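Local coordinates for phenolic acid decarboxylase (Sedimentibacter hydroxybenzoicus, PDB 7AE5), which catalyses the reversible, non-oxidative decarboxylation of 4-hydroxybenzoate and 3,4-dihydroxybenzoate in anaerobic detoxification, using prenylated FMN and manganese, at residues P32-A37 against P130-N135; V51-I56 against V63-H68. All coordinates share one frame; numbering follows the deposited sequence.

Contact 1: residues P32-A37 against P130-N135; sequences PDIAAA and PLYRIN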
ATOM      1  N   PRO C  32     -17.694 -16.374  44.816  1.00 64.69           N
ATOM      2  CA  PRO C  32     -16.939 -16.528  43.572  1.00 62.76           C
ATOM      3  C   PRO C  32     -15.646 -17.314  43.769  1.00 59.52           C
ATOM      4  O   PRO C  32     -14.731 -17.188  42.959  1.00 58.08           O
ATOM      5  CB  PRO C  32     -16.642 -15.082  43.184  1.00 64.98           C
ATOM      6  CG  PRO C  32     -16.469 -14.391  44.514  1.00 66.36           C
ATOM      7  CD  PRO C  32     -17.305 -15.147  45.535  1.00 66.79           C
ATOM      8  N   ASP C  33     -15.591 -18.131  44.824  1.00 62.26           N
ATOM      9  CA  ASP C  33     -14.323 -18.719  45.252  1.00 60.21           C
ATOM     10  C   ASP C  33     -13.747 -19.660  44.199  1.00 57.75           C
ATOM     11  O   ASP C  33     -12.586 -19.516  43.796  1.00 56.75           O
ATOM     12  CB  ASP C  33     -14.510 -19.455  46.579  1.00 60.29           C
ATOM     13  CG  ASP C  33     -14.587 -18.512  47.762  1.00 62.58           C
ATOM     14  OD1 ASP C  33     -14.090 -17.371  47.652  1.00 63.43           O
ATOM     15  OD2 ASP C  33     -15.145 -18.916  48.806  1.00 64.63           O
ATOM     16  N   ILE C  34     -14.537 -20.640  43.753  1.00 54.42           N
ATOM     17  CA  ILE C  34     -13.999 -21.690  42.890  1.00 52.10           C
ATOM     18  C   ILE C  34     -13.524 -21.109  41.564  1.00 51.84           C
ATOM     19  O   ILE C  34     -12.447 -21.459  41.064  1.00 50.69           O
ATOM     20  CB  ILE C  34     -15.044 -22.801  42.679  1.00 51.00           C
ATOM     21  CG1 ILE C  34     -15.350 -23.503  44.000  1.00 52.16           C
ATOM     22  CG2 ILE C  34     -14.541 -23.813  41.664  1.00 48.79           C
ATOM     23  CD1 ILE C  34     -16.532 -24.444  43.929  1.00 53.26           C
ATOM     24  N   ALA C  35     -14.315 -20.211  40.976  1.00 49.05           N
ATOM     25  CA  ALA C  35     -13.916 -19.593  39.718  1.00 49.04           C
ATOM     26  C   ALA C  35     -12.708 -18.682  39.903  1.00 49.34           C
ATOM     27  O   ALA C  35     -11.786 -18.691  39.077  1.00 48.29           O
ATOM     28  CB  ALA C  35     -15.087 -18.814  39.128  1.00 51.15           C
ATOM     29  N   ALA C  36     -12.694 -17.887  40.979  1.00 55.32           N
ATOM     30  CA  ALA C  36     -11.560 -17.005  41.229  1.00 55.10           C
ATOM     31  C   ALA C  36     -10.278 -17.793  41.450  1.00 53.51           C
ATOM     32  O   ALA C  36      -9.193 -17.324  41.090  1.00 52.99           O
ATOM     33  CB  ALA C  36     -11.839 -16.105  42.433  1.00 56.86           C
ATOM     34  N   ALA C  37     -10.379 -18.986  42.039  1.00 57.12           N
ATOM     35  CA  ALA C  37      -9.200 -19.832  42.186  1.00 56.33           C
ATOM     36  C   ALA C  37      -8.743 -20.374  40.840  1.00 55.76           C
ATOM     37  O   ALA C  37      -7.539 -20.434  40.566  1.00 56.08           O
ATOM     38  CB  ALA C  37      -9.489 -20.972  43.159  1.00 56.09           C
ATOM     39  N   PRO C 130     -20.964 -30.341  42.877  1.00 63.14           N
ATOM     40  CA  PRO C 130     -20.943 -28.995  43.463  1.00 62.77           C
ATOM     41  C   PRO C 130     -20.960 -27.928  42.380  1.00 59.91           C
ATOM     42  O   PRO C 130     -19.908 -27.430  41.963  1.00 59.21           O
ATOM     43  CB  PRO C 130     -19.634 -28.974  44.265  1.00 64.66           C
ATOM     44  CG  PRO C 130     -19.240 -30.414  44.417  1.00 66.65           C
ATOM     45  CD  PRO C 130     -19.745 -31.102  43.192  1.00 64.94           C
ATOM     46  N   LEU C 131     -22.156 -27.575  41.916  1.00 57.79           N
ATOM     47  CA  LEU C 131     -22.303 -26.668  40.787  1.00 56.53           C
ATOM     48  C   LEU C 131     -22.188 -25.216  41.235  1.00 56.92           C
ATOM     49  O   LEU C 131     -22.661 -24.840  42.311  1.00 57.82           O
ATOM     50  CB  LEU C 131     -23.644 -26.906  40.095  1.00 55.82           C
ATOM     51  CG  LEU C 131     -23.724 -28.222  39.316  1.00 55.60           C
ATOM     52  CD1 LEU C 131     -25.167 -28.679  39.163  1.00 55.62           C
ATOM     53  CD2 LEU C 131     -23.051 -28.080  37.957  1.00 54.64           C
ATOM     54  N   TYR C 132     -21.564 -24.400  40.388  1.00 49.07           N
ATOM     55  CA  TYR C 132     -21.247 -23.019  40.718  1.00 49.82           C
ATOM     56  C   TYR C 132     -21.249 -22.195  39.438  1.00 48.98           C
ATOM     57  O   TYR C 132     -21.301 -22.733  38.329  1.00 47.67           O
ATOM     58  CB  TYR C 132     -19.893 -22.921  41.427  1.00 50.81           C
ATOM     59  CG  TYR C 132     -18.744 -23.436  40.590  1.00 50.26           C
ATOM     60  CD1 TYR C 132     -18.480 -24.797  40.499  1.00 50.06           C
ATOM     61  CD2 TYR C 132     -17.928 -22.562  39.885  1.00 50.15           C
ATOM     62  CE1 TYR C 132     -17.434 -25.271  39.731  1.00 49.86           C
ATOM     63  CE2 TYR C 132     -16.881 -23.026  39.116  1.00 49.70           C
ATOM     64  CZ  TYR C 132     -16.638 -24.379  39.041  1.00 49.64           C
ATOM     65  OH  TYR C 132     -15.592 -24.836  38.274  1.00 49.49           O
ATOM     66  N   ARG C 133     -21.187 -20.876  39.598  1.00 49.42           N
ATOM     67  CA  ARG C 133     -21.152 -19.966  38.460  1.00 49.03           C
ATOM     68  C   ARG C 133     -19.702 -19.678  38.085  1.00 49.03           C
ATOM     69  O   ARG C 133     -18.928 -19.179  38.910  1.00 50.36           O
ATOM     70  CB  ARG C 133     -21.897 -18.668  38.763  1.00 50.46           C
ATOM     71  CG  ARG C 133     -22.300 -17.919  37.503  1.00 50.11           C
ATOM     72  CD  ARG C 133     -22.896 -16.554  37.798  1.00 52.01           C
ATOM     73  NE  ARG C 133     -24.145 -16.635  38.546  1.00 52.63           N
ATOM     74  CZ  ARG C 133     -25.314 -16.967  38.015  1.00 51.79           C
ATOM     75  NH1 ARG C 133     -25.426 -17.299  36.738  1.00 50.18           N
ATOM     76  NH2 ARG C 133     -26.399 -16.962  38.783  1.00 52.56           N
ATOM     77  N   ILE C 134     -19.345 -19.982  36.837  1.00 48.67           N
ATOM     78  CA  ILE C 134     -17.958 -19.857  36.401  1.00 48.48           C
ATOM     79  C   ILE C 134     -17.593 -18.394  36.180  1.00 49.63           C
ATOM     80  O   ILE C 134     -16.562 -17.915  36.662  1.00 50.75           O
ATOM     81  CB  ILE C 134     -17.719 -20.698  35.136  1.00 46.31           C
ATOM     82  CG1 ILE C 134     -18.234 -22.124  35.347  1.00 45.60           C
ATOM     83  CG2 ILE C 134     -16.243 -20.702  34.768  1.00 45.94           C
ATOM     84  CD1 ILE C 134     -18.061 -23.018  34.147  1.00 43.40           C
ATOM     85  N   ASN C 135     -18.418 -17.664  35.440  1.00 41.22           N
ATOM     86  CA  ASN C 135     -18.178 -16.249  35.216  1.00 42.76           C
ATOM     87  C   ASN C 135     -19.396 -15.443  35.642  1.00 44.22           C
ATOM     88  O   ASN C 135     -20.507 -15.968  35.755  1.00 43.62           O
ATOM     89  CB  ASN C 135     -17.819 -15.967  33.752  1.00 41.79           C
ATOM     90  CG  ASN C 135     -16.331 -16.108  33.486  1.00 41.35           C
ATOM     91  OD1 ASN C 135     -15.509 -15.474  34.149  1.00 42.87           O
ATOM     92  ND2 ASN C 135     -15.980 -16.946  32.518  1.00 39.14           N
TER
HETATM   93  O   HOH W   1     -12.892 -22.882  38.273  1.00 57.14           O
HETATM   94  O   HOH W   2     -17.259 -19.513  41.447  1.00 50.35           O
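Tyr132 CG sits between its own backbone N and carbonyl carbon (chi1 60°), while Ile34 holds CG2 anti to its backbone N, and these two choices bring methyl and ring together. The result is a CH-pi contact where the first turn of helix 33-43, in the N-terminal domain of this UbiD-family enzyme, meets a loop within the range of the Rift-related domain. Ile34 CG2 lies over one face of the Tyr132 ring, 3.6 Å from the ring centroid and displaced toward the CZ side, with Tyr132 CZ at 3.4 Å. Ile34 CD1 touches the same ring near Tyr132 CD1, and the two side chains cross at about a right angle. With an alanine at Tyr132, Ile34 CG2 is likely to lose the aromatic face it packs on, opening a gap between helix and loop. No direct hydrogen bond joins the segments; one water accepts from Ala35 N and donates to Arg133 O, each at 3.1 Å. Arg133 itself points its guanidinium elsewhere, to Glu39 and Ser34 of the ShdD chain. Further along, the Ala35 methyl packs on the loop backbone, Ala35 CB standing 3.9 Å from Arg133 O.

Contact 2: residues V51-I56 against V63-H68; sequences VFFEKI and VVTNVH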
ATOM      1  N   VAL C  51      -6.238 -27.165  41.174  1.00 53.23           N
ATOM      2  CA  VAL C  51      -6.706 -26.761  42.493  1.00 52.73           C
ATOM      3  C   VAL C  51      -7.849 -27.680  42.900  1.00 52.43           C
ATOM      4  O   VAL C  51      -8.833 -27.818  42.165  1.00 51.12           O
ATOM      5  CB  VAL C  51      -7.139 -25.285  42.513  1.00 52.50           C
ATOM      6  CG1 VAL C  51      -7.661 -24.906  43.883  1.00 52.87           C
ATOM      7  CG2 VAL C  51      -5.971 -24.391  42.127  1.00 53.83           C
ATOM      8  N   PHE C  52      -7.714 -28.304  44.068  1.00 61.94           N
ATOM      9  CA  PHE C  52      -8.658 -29.300  44.561  1.00 63.13           C
ATOM     10  C   PHE C  52      -9.362 -28.749  45.795  1.00 64.82           C
ATOM     11  O   PHE C  52      -8.708 -28.409  46.786  1.00 66.70           O
ATOM     12  CB  PHE C  52      -7.931 -30.606  44.886  1.00 64.95           C
ATOM     13  CG  PHE C  52      -8.845 -31.770  45.146  1.00 66.16           C
ATOM     14  CD1 PHE C  52      -9.325 -32.020  46.421  1.00 68.61           C
ATOM     15  CD2 PHE C  52      -9.211 -32.622  44.118  1.00 65.18           C
ATOM     16  CE1 PHE C  52     -10.161 -33.095  46.663  1.00 69.97           C
ATOM     17  CE2 PHE C  52     -10.046 -33.699  44.353  1.00 66.56           C
ATOM     18  CZ  PHE C  52     -10.521 -33.935  45.628  1.00 68.92           C
ATOM     19  N   PHE C  53     -10.689 -28.663  45.731  1.00 61.02           N
ATOM     20  CA  PHE C  53     -11.502 -28.173  46.838  1.00 62.96           C
ATOM     21  C   PHE C  53     -12.162 -29.358  47.531  1.00 65.25           C
ATOM     22  O   PHE C  53     -12.993 -30.048  46.931  1.00 64.72           O
ATOM     23  CB  PHE C  53     -12.563 -27.187  46.354  1.00 61.69           C
ATOM     24  CG  PHE C  53     -12.004 -25.992  45.643  1.00 59.57           C
ATOM     25  CD1 PHE C  53     -11.738 -26.040  44.286  1.00 57.01           C
ATOM     26  CD2 PHE C  53     -11.749 -24.818  46.331  1.00 60.50           C
ATOM     27  CE1 PHE C  53     -11.228 -24.944  43.630  1.00 55.37           C
ATOM     28  CE2 PHE C  53     -11.239 -23.716  45.676  1.00 58.84           C
ATOM     29  CZ  PHE C  53     -10.979 -23.782  44.326  1.00 56.29           C
ATOM     30  N   GLU C  54     -11.803 -29.583  48.794  1.00 64.24           N
ATOM     31  CA  GLU C  54     -12.374 -30.705  49.527  1.00 65.88           C
ATOM     32  C   GLU C  54     -13.747 -30.379  50.102  1.00 66.42           C
ATOM     33  O   GLU C  54     -14.578 -31.281  50.251  1.00 67.04           O
ATOM     34  CB  GLU C  54     -11.427 -31.137  50.647  1.00 68.23           C
ATOM     35  N   LYS C  55     -14.007 -29.114  50.423  1.00 71.15           N
ATOM     36  CA  LYS C  55     -15.238 -28.716  51.096  1.00 72.03           C
ATOM     37  C   LYS C  55     -15.814 -27.484  50.415  1.00 70.49           C
ATOM     38  O   LYS C  55     -15.160 -26.438  50.363  1.00 70.17           O
ATOM     39  CB  LYS C  55     -14.986 -28.439  52.581  1.00 74.54           C
ATOM     40  N   ILE C  56     -17.036 -27.609  49.904  1.00 56.64           N
ATOM     41  CA  ILE C  56     -17.780 -26.500  49.319  1.00 55.52           C
ATOM     42  C   ILE C  56     -19.088 -26.361  50.086  1.00 56.96           C
ATOM     43  O   ILE C  56     -19.803 -27.351  50.281  1.00 57.62           O
ATOM     44  CB  ILE C  56     -18.037 -26.712  47.816  1.00 53.27           C
ATOM     45  CG1 ILE C  56     -16.716 -26.887  47.065  1.00 51.99           C
ATOM     46  CG2 ILE C  56     -18.815 -25.542  47.237  1.00 52.35           C
ATOM     47  CD1 ILE C  56     -16.382 -28.325  46.732  1.00 51.93           C
ATOM     48  N   VAL C  63     -14.523 -30.689  44.198  1.00 52.56           N
ATOM     49  CA  VAL C  63     -14.322 -29.979  42.939  1.00 50.51           C
ATOM     50  C   VAL C  63     -12.826 -29.899  42.667  1.00 50.15           C
ATOM     51  O   VAL C  63     -12.034 -29.654  43.584  1.00 51.26           O
ATOM     52  CB  VAL C  63     -14.941 -28.563  42.972  1.00 49.90           C
ATOM     53  CG1 VAL C  63     -14.391 -27.695  41.843  1.00 48.16           C
ATOM     54  CG2 VAL C  63     -16.446 -28.642  42.874  1.00 49.97           C
ATOM     55  N   VAL C  64     -12.436 -30.117  41.412  1.00 50.36           N
ATOM     56  CA  VAL C  64     -11.062 -29.920  40.970  1.00 49.87           C
ATOM     57  C   VAL C  64     -11.083 -29.114  39.676  1.00 47.96           C
ATOM     58  O   VAL C  64     -11.940 -29.330  38.810  1.00 47.09           O
ATOM     59  CB  VAL C  64     -10.313 -31.262  40.795  1.00 50.64           C
ATOM     60  CG1 VAL C  64     -10.843 -32.046  39.603  1.00 49.79           C
ATOM     61  CG2 VAL C  64      -8.811 -31.027  40.670  1.00 50.64           C
ATOM     62  N   THR C  65     -10.161 -28.161  39.559  1.00 48.51           N
ATOM     63  CA  THR C  65     -10.129 -27.259  38.417  1.00 46.83           C
ATOM     64  C   THR C  65      -8.685 -27.006  38.005  1.00 46.45           C
ATOM     65  O   THR C  65      -7.746 -27.285  38.755  1.00 47.59           O
ATOM     66  CB  THR C  65     -10.840 -25.932  38.726  1.00 46.60           C
ATOM     67  OG1 THR C  65     -11.068 -25.210  37.510  1.00 45.04           O
ATOM     68  CG2 THR C  65     -10.002 -25.081  39.669  1.00 47.47           C
ATOM     69  N   ASN C  66      -8.526 -26.469  36.792  1.00 46.26           N
ATOM     70  CA  ASN C  66      -7.212 -26.199  36.199  1.00 45.70           C
ATOM     71  C   ASN C  66      -6.381 -27.476  36.095  1.00 46.42           C
ATOM     72  O   ASN C  66      -5.162 -27.465  36.283  1.00 46.94           O
ATOM     73  CB  ASN C  66      -6.457 -25.116  36.975  1.00 46.23           C
ATOM     74  CG  ASN C  66      -5.479 -24.348  36.103  1.00 45.18           C
ATOM     75  OD1 ASN C  66      -5.812 -23.944  34.989  1.00 43.71           O
ATOM     76  ND2 ASN C  66      -4.265 -24.149  36.604  1.00 46.04           N
ATOM     77  N   VAL C  67      -7.050 -28.589  35.787  1.00 43.19           N
ATOM     78  CA  VAL C  67      -6.363 -29.874  35.694  1.00 44.13           C
ATOM     79  C   VAL C  67      -5.385 -29.878  34.524  1.00 43.30           C
ATOM     80  O   VAL C  67      -4.249 -30.352  34.650  1.00 44.16           O
ATOM     81  CB  VAL C  67      -7.391 -31.015  35.585  1.00 44.62           C
ATOM     82  CG1 VAL C  67      -6.701 -32.333  35.275  1.00 45.61           C
ATOM     83  CG2 VAL C  67      -8.208 -31.120  36.865  1.00 45.72           C
ATOM     84  N   HIS C  68      -5.803 -29.347  33.377  1.00 47.24           N
ATOM     85  CA  HIS C  68      -4.962 -29.264  32.189  1.00 47.90           C
ATOM     86  C   HIS C  68      -4.212 -27.940  32.080  1.00 47.27           C
ATOM     87  O   HIS C  68      -3.548 -27.705  31.067  1.00 47.82           O
ATOM     88  CB  HIS C  68      -5.806 -29.455  30.923  1.00 48.67           C
ATOM     89  CG  HIS C  68      -6.236 -30.868  30.676  1.00 49.53           C
ATOM     90  ND1 HIS C  68      -7.288 -31.454  31.345  1.00 49.23           N
ATOM     91  CD2 HIS C  68      -5.772 -31.804  29.813  1.00 50.59           C
ATOM     92  CE1 HIS C  68      -7.445 -32.693  30.916  1.00 49.98           C
ATOM     93  NE2 HIS C  68      -6.538 -32.930  29.986  1.00 50.71           N
TER
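Val51 and Phe53 pair with Thr65 and Val63 through four backbone hydrogen bonds, the two strands running antiparallel at 168° with their axes 4.7 Å apart. At the Val51-Thr65 pair both bonds are 2.9 Å, from Val51 N to Thr65 O and from Thr65 N to Val51 O. The Phe53-Val63 pair is less even: Phe53 N reaches Val63 O at 2.7 Å, whereas the return bond from Val63 N to Phe53 O stretches to 3.2 Å. Between them lies the non-hydrogen-bonded pair Phe52-Val64, where CA-H...O contacts run from Val64 CA to Val51 O and from Phe52 CA to Val63 O.

Apolar contacts fall on both faces of the sheet. On the face of Phe52 and Val64, the Phe52 ring swings out with CG anti to its backbone N (chi1 -169°) and brings CD2 to 3.8 Å from Val64 CB; Leu12 of helix 8-17 packs on both residues, and Arg23 makes a cation-pi contact with Phe52. On the other face, Phe53 CD1 rests 4.0 Å from Val63 CG1, and Thr65 CG2 meets the edge of the same ring near its plane. Ile56, beyond the paired residues, crosses Val63 at about a right angle and sets CD1 3.9 Å from Val63 CG2. Helix 33-43 covers this face, with Ala37 on Phe53 and Ala41 on Val51, while Trp467 of the second subunit also packs on Phe53.

Backbone bonds of Phe52 with Ile22 and Val24, and of Val64 with Phe305 and Asn307, extend the pairing outward, making this a beta hairpin at the centre of a four-stranded mixed sheet.

Both contacts are buried, with centres 10 Å apart, and contact 2 is nested in the chain loop that contact 1 closes. They share a layer of packing: Ile34 CG2, already over the tyrosine ring in contact 1, also lies 3.9 Å from Val63 CG1, and Ala37 CB comes within 3.4 Å of Phe53 CZ. Helix 33-43 thus packs on both the hairpin and the loop 130-135, and the loop reaches the hairpin itself where Pro130 CB lies 3.5 Å from Val63 CG2. The chemistry differs with place. Contact 2 is a sheet interior held by direct backbone hydrogen bonds, whereas contact 1 joins two domain ranges through side-chain packing and a bridging water. Both touch the second subunit, but contact 1 also meets the ShdD chain.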